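Local coordinates for protein putative N-acetylmuramoyl-L-alanine amidase (Neisseria meningitidis MC58, PDB 3CZX) that probably hydrolyses the amide link between N-acetylmuramoyl and L-amino acid residues in cell-wall glycopeptides, as a zinc-dependent amidase, at residues 108-116 / 154-165. Numbering follows the deposited sequence.
Sequences AVAKKTGWK and DLALFKTTKWGI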
ATOM      1  N   ALA A 108     -18.526  -5.880   4.829  1.00 11.47           N
ATOM      2  CA  ALA A 108     -17.484  -6.235   3.893  1.00 11.15           C
ATOM      3  C   ALA A 108     -16.197  -6.581   4.637  1.00 11.45           C
ATOM      4  O   ALA A 108     -15.524  -7.570   4.319  1.00 13.01           O
ATOM      5  CB  ALA A 108     -17.226  -5.079   2.936  1.00 12.40           C
ATOM      6  N   VAL A 109     -15.849  -5.753   5.628  1.00 10.23           N
ATOM      7  CA  VAL A 109     -14.635  -5.976   6.411  1.00  9.98           C
ATOM      8  C   VAL A 109     -14.769  -7.173   7.380  1.00 10.11           C
ATOM      9  O   VAL A 109     -13.841  -7.991   7.510  1.00 10.44           O
ATOM     10  CB  VAL A 109     -14.258  -4.702   7.196  1.00  9.24           C
ATOM     11  CG1 VAL A 109     -13.100  -4.980   8.199  1.00 10.50           C
ATOM     12  CG2 VAL A 109     -13.895  -3.556   6.199  1.00 10.79           C
ATOM     13  N   ALA A 110     -15.933  -7.300   8.027  1.00 10.91           N
ATOM     14  CA  ALA A 110     -16.185  -8.427   8.918  1.00 10.67           C
ATOM     15  C   ALA A 110     -16.059  -9.783   8.213  1.00 11.73           C
ATOM     16  O   ALA A 110     -15.506 -10.718   8.785  1.00 11.79           O
ATOM     17  CB  ALA A 110     -17.615  -8.281   9.565  1.00 11.42           C
ATOM     18  N   LYS A 111     -16.607  -9.898   7.005  1.00 11.85           N
ATOM     19  CA  LYS A 111     -16.547 -11.172   6.245  1.00 13.10           C
ATOM     20  C   LYS A 111     -15.098 -11.587   6.048  1.00 12.65           C
ATOM     21  O   LYS A 111     -14.760 -12.754   6.192  1.00 13.57           O
ATOM     22  CB  LYS A 111     -17.240 -11.061   4.880  1.00 14.62           C
ATOM     23  CG  LYS A 111     -18.734 -10.989   4.977  1.00 16.13           C
ATOM     24  CD  LYS A 111     -19.374 -10.267   3.805  1.00 19.63           C
ATOM     25  CE  LYS A 111     -20.006 -11.167   2.832  1.00 26.45           C
ATOM     26  NZ  LYS A 111     -20.795 -10.282   1.897  1.00 25.77           N
ATOM     27  N   LYS A 112     -14.223 -10.630   5.761  1.00 11.13           N
ATOM     28  CA  LYS A 112     -12.833 -10.939   5.428  1.00 11.70           C
ATOM     29  C   LYS A 112     -11.963 -11.215   6.655  1.00 11.62           C
ATOM     30  O   LYS A 112     -10.923 -11.850   6.546  1.00 12.40           O
ATOM     31  CB  LYS A 112     -12.218  -9.769   4.655  1.00 13.48           C
ATOM     32  CG  LYS A 112     -10.802  -9.997   4.093  1.00 14.55           C
ATOM     33  CD  LYS A 112     -10.859 -10.929   2.909  1.00 17.32           C
ATOM     34  CE  LYS A 112      -9.534 -11.049   2.180  1.00 19.95           C
ATOM     35  NZ  LYS A 112      -9.712 -11.979   0.986  1.00 21.40           N
ATOM     36  N   THR A 113     -12.411 -10.753   7.814  1.00  9.70           N
ATOM     37  CA  THR A 113     -11.559 -10.723   9.025  1.00  9.96           C
ATOM     38  C   THR A 113     -12.047 -11.491  10.240  1.00  9.64           C
ATOM     39  O   THR A 113     -11.254 -11.789  11.107  1.00 11.46           O
ATOM     40  CB  THR A 113     -11.333  -9.287   9.492  1.00 10.16           C
ATOM     41  OG1 THR A 113     -12.612  -8.705   9.790  1.00  9.79           O
ATOM     42  CG2 THR A 113     -10.640  -8.464   8.409  1.00 11.05           C
ATOM     43  N   GLY A 114     -13.340 -11.748  10.325  1.00 10.13           N
ATOM     44  CA  GLY A 114     -13.917 -12.293  11.553  1.00 10.05           C
ATOM     45  C   GLY A 114     -13.956 -11.277  12.691  1.00 10.96           C
ATOM     46  O   GLY A 114     -14.198 -11.631  13.832  1.00 12.09           O
ATOM     47  N   TRP A 115     -13.730  -9.984  12.386  1.00 10.00           N
ATOM     48  CA  TRP A 115     -13.826  -8.933  13.394  1.00 10.54           C
ATOM     49  C   TRP A 115     -15.304  -8.676  13.723  1.00 12.42           C
ATOM     50  O   TRP A 115     -16.183  -8.800  12.859  1.00 13.56           O
ATOM     51  CB  TRP A 115     -13.218  -7.631  12.861  1.00 10.87           C
ATOM     52  CG  TRP A 115     -11.720  -7.674  12.684  1.00  9.66           C
ATOM     53  CD1 TRP A 115     -10.832  -8.531  13.279  1.00 10.29           C
ATOM     54  CD2 TRP A 115     -10.941  -6.813  11.844  1.00  7.93           C
ATOM     55  NE1 TRP A 115      -9.539  -8.263  12.840  1.00 10.00           N
ATOM     56  CE2 TRP A 115      -9.575  -7.197  11.979  1.00 10.00           C
ATOM     57  CE3 TRP A 115     -11.254  -5.779  10.983  1.00  9.75           C
ATOM     58  CZ2 TRP A 115      -8.540  -6.572  11.274  1.00  8.47           C
ATOM     59  CZ3 TRP A 115     -10.203  -5.137  10.290  1.00 10.15           C
ATOM     60  CH2 TRP A 115      -8.862  -5.543  10.458  1.00  8.86           C
ATOM     61  N   LYS A 116     -15.526  -8.274  14.966  1.00 13.64           N
ATOM     62  CA  LYS A 116     -16.870  -8.009  15.463  1.00 14.67           C
ATOM     63  C   LYS A 116     -17.403  -6.685  14.901  1.00 11.91           C
ATOM     64  O   LYS A 116     -16.684  -5.717  14.893  1.00 12.64           O
ATOM     65  CB  LYS A 116     -16.805  -7.926  16.992  1.00 15.77           C
ATOM     66  CG  LYS A 116     -18.181  -7.840  17.668  1.00 17.87           C
ATOM     67  CD  LYS A 116     -18.094  -7.300  19.082  1.00 20.92           C
ATOM     68  CE  LYS A 116     -19.515  -7.068  19.656  1.00 25.23           C
ATOM     69  NZ  LYS A 116     -20.225  -8.347  19.976  1.00 29.82           N
ATOM     70  N   ASP A 154      -5.358  -7.760  15.917  1.00 11.15           N
ATOM     71  CA  ASP A 154      -6.135  -7.244  14.756  1.00 11.43           C
ATOM     72  C   ASP A 154      -5.255  -6.432  13.782  1.00 10.32           C
ATOM     73  O   ASP A 154      -5.375  -6.522  12.577  1.00 10.53           O
ATOM     74  CB  ASP A 154      -7.271  -6.340  15.216  1.00 10.81           C
ATOM     75  CG  ASP A 154      -8.274  -7.050  16.093  1.00 11.25           C
ATOM     76  OD1 ASP A 154      -8.310  -8.298  16.109  1.00 10.17           O
ATOM     77  OD2 ASP A 154      -9.015  -6.315  16.787  1.00 13.92           O
ATOM     78  N   LEU A 155      -4.343  -5.643  14.341  1.00  9.86           N
ATOM     79  CA  LEU A 155      -3.405  -4.887  13.546  1.00 10.29           C
ATOM     80  C   LEU A 155      -2.513  -5.817  12.709  1.00 10.39           C
ATOM     81  O   LEU A 155      -2.237  -5.554  11.517  1.00 10.20           O
ATOM     82  CB  LEU A 155      -2.549  -3.973  14.446  1.00 11.22           C
ATOM     83  CG  LEU A 155      -1.390  -3.233  13.766  1.00 10.39           C
ATOM     84  CD1 LEU A 155      -1.786  -2.342  12.580  1.00 11.09           C
ATOM     85  CD2 LEU A 155      -0.578  -2.449  14.771  1.00 10.45           C
ATOM     86  N   ALA A 156      -2.037  -6.896  13.307  1.00  8.80           N
ATOM     87  CA  ALA A 156      -1.249  -7.888  12.529  1.00  8.74           C
ATOM     88  C   ALA A 156      -2.073  -8.459  11.385  1.00  9.15           C
ATOM     89  O   ALA A 156      -1.533  -8.655  10.294  1.00 11.09           O
ATOM     90  CB  ALA A 156      -0.752  -9.029  13.432  1.00  9.16           C
ATOM     91  N   LEU A 157      -3.332  -8.768  11.641  1.00  9.15           N
ATOM     92  CA  LEU A 157      -4.206  -9.321  10.583  1.00 10.15           C
ATOM     93  C   LEU A 157      -4.372  -8.324   9.477  1.00  9.96           C
ATOM     94  O   LEU A 157      -4.283  -8.696   8.296  1.00 10.10           O
ATOM     95  CB  LEU A 157      -5.571  -9.722  11.162  1.00  9.65           C
ATOM     96  CG  LEU A 157      -6.425 -10.489  10.141  1.00 10.20           C
ATOM     97  CD1 LEU A 157      -5.797 -11.829   9.841  1.00 16.89           C
ATOM     98  CD2 LEU A 157      -7.793 -10.676  10.760  1.00 14.21           C
ATOM     99  N   PHE A 158      -4.588  -7.060   9.841  1.00  9.04           N
ATOM    100  CA  PHE A 158      -4.746  -5.987   8.858  1.00  9.74           C
ATOM    101  C   PHE A 158      -3.485  -5.911   8.009  1.00 10.11           C
ATOM    102  O   PHE A 158      -3.568  -5.851   6.812  1.00 10.81           O
ATOM    103  CB  PHE A 158      -5.020  -4.627   9.455  1.00  9.62           C
ATOM    104  CG  PHE A 158      -5.117  -3.529   8.425  1.00 10.55           C
ATOM    105  CD1 PHE A 158      -6.238  -3.392   7.627  1.00 11.92           C
ATOM    106  CD2 PHE A 158      -4.050  -2.673   8.185  1.00  9.97           C
ATOM    107  CE1 PHE A 158      -6.309  -2.386   6.651  1.00 10.72           C
ATOM    108  CE2 PHE A 158      -4.148  -1.681   7.202  1.00 11.60           C
ATOM    109  CZ  PHE A 158      -5.292  -1.568   6.438  1.00 10.73           C
ATOM    110  N   LYS A 159      -2.326  -5.855   8.663  1.00 10.38           N
ATOM    111  CA  LYS A 159      -1.074  -5.684   7.925  1.00 11.37           C
ATOM    112  C   LYS A 159      -0.811  -6.805   6.930  1.00 10.97           C
ATOM    113  O   LYS A 159      -0.243  -6.547   5.867  1.00 13.84           O
ATOM    114  CB  LYS A 159       0.107  -5.525   8.910  1.00 11.18           C
ATOM    115  CG  LYS A 159       0.094  -4.245   9.694  1.00 12.13           C
ATOM    116  CD  LYS A 159       1.038  -4.208  10.900  1.00 14.64           C
ATOM    117  CE  LYS A 159       2.450  -4.138  10.546  1.00 19.00           C
ATOM    118  NZ  LYS A 159       3.309  -3.981  11.789  1.00 15.13           N
ATOM    119  N   THR A 160      -1.166  -8.040   7.263  1.00 10.84           N
ATOM    120  CA  THR A 160      -0.968  -9.219   6.382  1.00 10.73           C
ATOM    121  C   THR A 160      -2.030  -9.400   5.315  1.00 10.33           C
ATOM    122  O   THR A 160      -1.795 -10.158   4.397  1.00  9.78           O
ATOM    123  CB  THR A 160      -0.881 -10.520   7.186  1.00 11.71           C
ATOM    124  OG1 THR A 160      -2.152 -10.775   7.813  1.00 13.97           O
ATOM    125  CG2 THR A 160       0.256 -10.429   8.213  1.00 11.09           C
ATOM    126  N   THR A 161      -3.176  -8.707   5.436  1.00 10.99           N
ATOM    127  CA  THR A 161      -4.318  -8.879   4.510  1.00 11.25           C
ATOM    128  C   THR A 161      -4.875  -7.530   4.023  1.00 12.02           C
ATOM    129  O   THR A 161      -5.971  -7.462   3.534  1.00 12.05           O
ATOM    130  CB  THR A 161      -5.433  -9.709   5.154  1.00 13.42           C
ATOM    131  OG1 THR A 161      -4.826 -10.798   5.860  1.00 17.50           O
ATOM    132  CG2 THR A 161      -6.389 -10.291   4.105  1.00 14.63           C
ATOM    133  N   LYS A 162      -4.056  -6.505   4.097  1.00 12.76           N
ATOM    134  CA  LYS A 162      -4.423  -5.129   3.750  1.00 13.44           C
ATOM    135  C   LYS A 162      -5.056  -5.021   2.363  1.00 12.27           C
ATOM    136  O   LYS A 162      -6.139  -4.435   2.201  1.00 11.29           O
ATOM    137  CB  LYS A 162      -3.120  -4.306   3.786  1.00 14.03           C
ATOM    138  CG  LYS A 162      -3.259  -2.882   3.457  1.00 15.23           C
ATOM    139  CD  LYS A 162      -2.037  -2.153   3.903  1.00 15.58           C
ATOM    140  CE  LYS A 162      -0.884  -2.402   2.961  1.00 14.37           C
ATOM    141  NZ  LYS A 162       0.312  -1.788   3.526  1.00 16.84           N
ATOM    142  N   TRP A 163      -4.418  -5.612   1.370  1.00 11.61           N
ATOM    143  CA  TRP A 163      -4.903  -5.434  -0.000  1.00 11.17           C
ATOM    144  C   TRP A 163      -6.206  -6.160  -0.197  1.00 11.12           C
ATOM    145  O   TRP A 163      -7.098  -5.686  -0.909  1.00 11.03           O
ATOM    146  CB  TRP A 163      -3.819  -5.850  -1.039  1.00 11.38           C
ATOM    147  CG  TRP A 163      -2.659  -4.949  -1.021  1.00 10.36           C
ATOM    148  CD1 TRP A 163      -1.613  -4.972  -0.150  1.00 13.84           C
ATOM    149  CD2 TRP A 163      -2.419  -3.844  -1.897  1.00 11.58           C
ATOM    150  NE1 TRP A 163      -0.749  -3.942  -0.409  1.00 13.49           N
ATOM    151  CE2 TRP A 163      -1.219  -3.231  -1.476  1.00 12.58           C
ATOM    152  CE3 TRP A 163      -3.110  -3.299  -2.988  1.00 11.66           C
ATOM    153  CZ2 TRP A 163      -0.690  -2.117  -2.113  1.00 13.19           C
ATOM    154  CZ3 TRP A 163      -2.578  -2.183  -3.605  1.00 13.93           C
ATOM    155  CH2 TRP A 163      -1.387  -1.607  -3.168  1.00 13.38           C
ATOM    156  N   GLY A 164      -6.348  -7.317   0.449  1.00 10.01           N
ATOM    157  CA  GLY A 164      -7.576  -8.085   0.384  1.00 10.68           C
ATOM    158  C   GLY A 164      -8.742  -7.420   1.102  1.00 10.55           C
ATOM    159  O   GLY A 164      -9.900  -7.471   0.632  1.00 10.58           O
ATOM    160  N   ILE A 165      -8.447  -6.829   2.272  1.00  9.92           N
ATOM    161  CA  ILE A 165      -9.462  -6.099   3.034  1.00 10.03           C
ATOM    162  C   ILE A 165      -9.946  -4.884   2.214  1.00 10.08           C
ATOM    163  O   ILE A 165     -11.157  -4.652   2.094  1.00 11.10           O
ATOM    164  CB  ILE A 165      -8.945  -5.698   4.470  1.00  9.58           C
ATOM    165  CG1 ILE A 165      -8.726  -6.947   5.334  1.00  9.34           C
ATOM    166  CG2 ILE A 165      -9.871  -4.652   5.133  1.00 10.81           C
ATOM    167  CD1 ILE A 165      -7.958  -6.670   6.599  1.00 10.81           C
TER
HETATM  168  O   HOH W   1     -10.650  -9.550  -0.937  1.00 26.38           O
HETATM  169  O   HOH W   2      -7.872 -10.222  14.197  1.00  9.74           O
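The indole of W115 lies against helix 152-177 and makes much of the apolar contact, where the C-terminal end of helix 99-113 and the following loop pack on that helix. The axes of the short segments run at 128°, 10.5 Å apart at closest. Atom CH2 of the benzo ring reaches I165 CD1 and F158 CB, each at 4.1 Å. F158 CB lies at the ring edge, as does D154 O, 3.4 Å from W115 CZ2 in a plain edge contact. L157 CD2 approaches obliquely, 3.6 Å from W115 NE1. T113 CB covers one indole face near the rim, and T113 CG2 meets I165 CD1 at 3.7 Å. With CG anti to the backbone N (chi1 -174°) and a bend at chi2, K112 lays its aliphatic chain over I165 CG1 and T161 CG2, CE passing over the G164 backbone.

Two waters bridge the segments. One, in the indole plane, links two buried residues, accepting from W115 NE1 (2.9 Å) and donating to D154 OD1 (2.7 Å); D154 OD2 is hydrogen-bonded to T88 OG1. The other, at exposed K112, donates to G164 O and takes a weak bond from K112 NZ.

Within 108-116, T113 OG1 donates to V109 O (2.7 Å) and accepts from W115 N (N-H...O 161°), an ST turn. F147 stacks on F158 and also meets the W115 ring. Carbon packing carries the contact; waters bridge its polar groups.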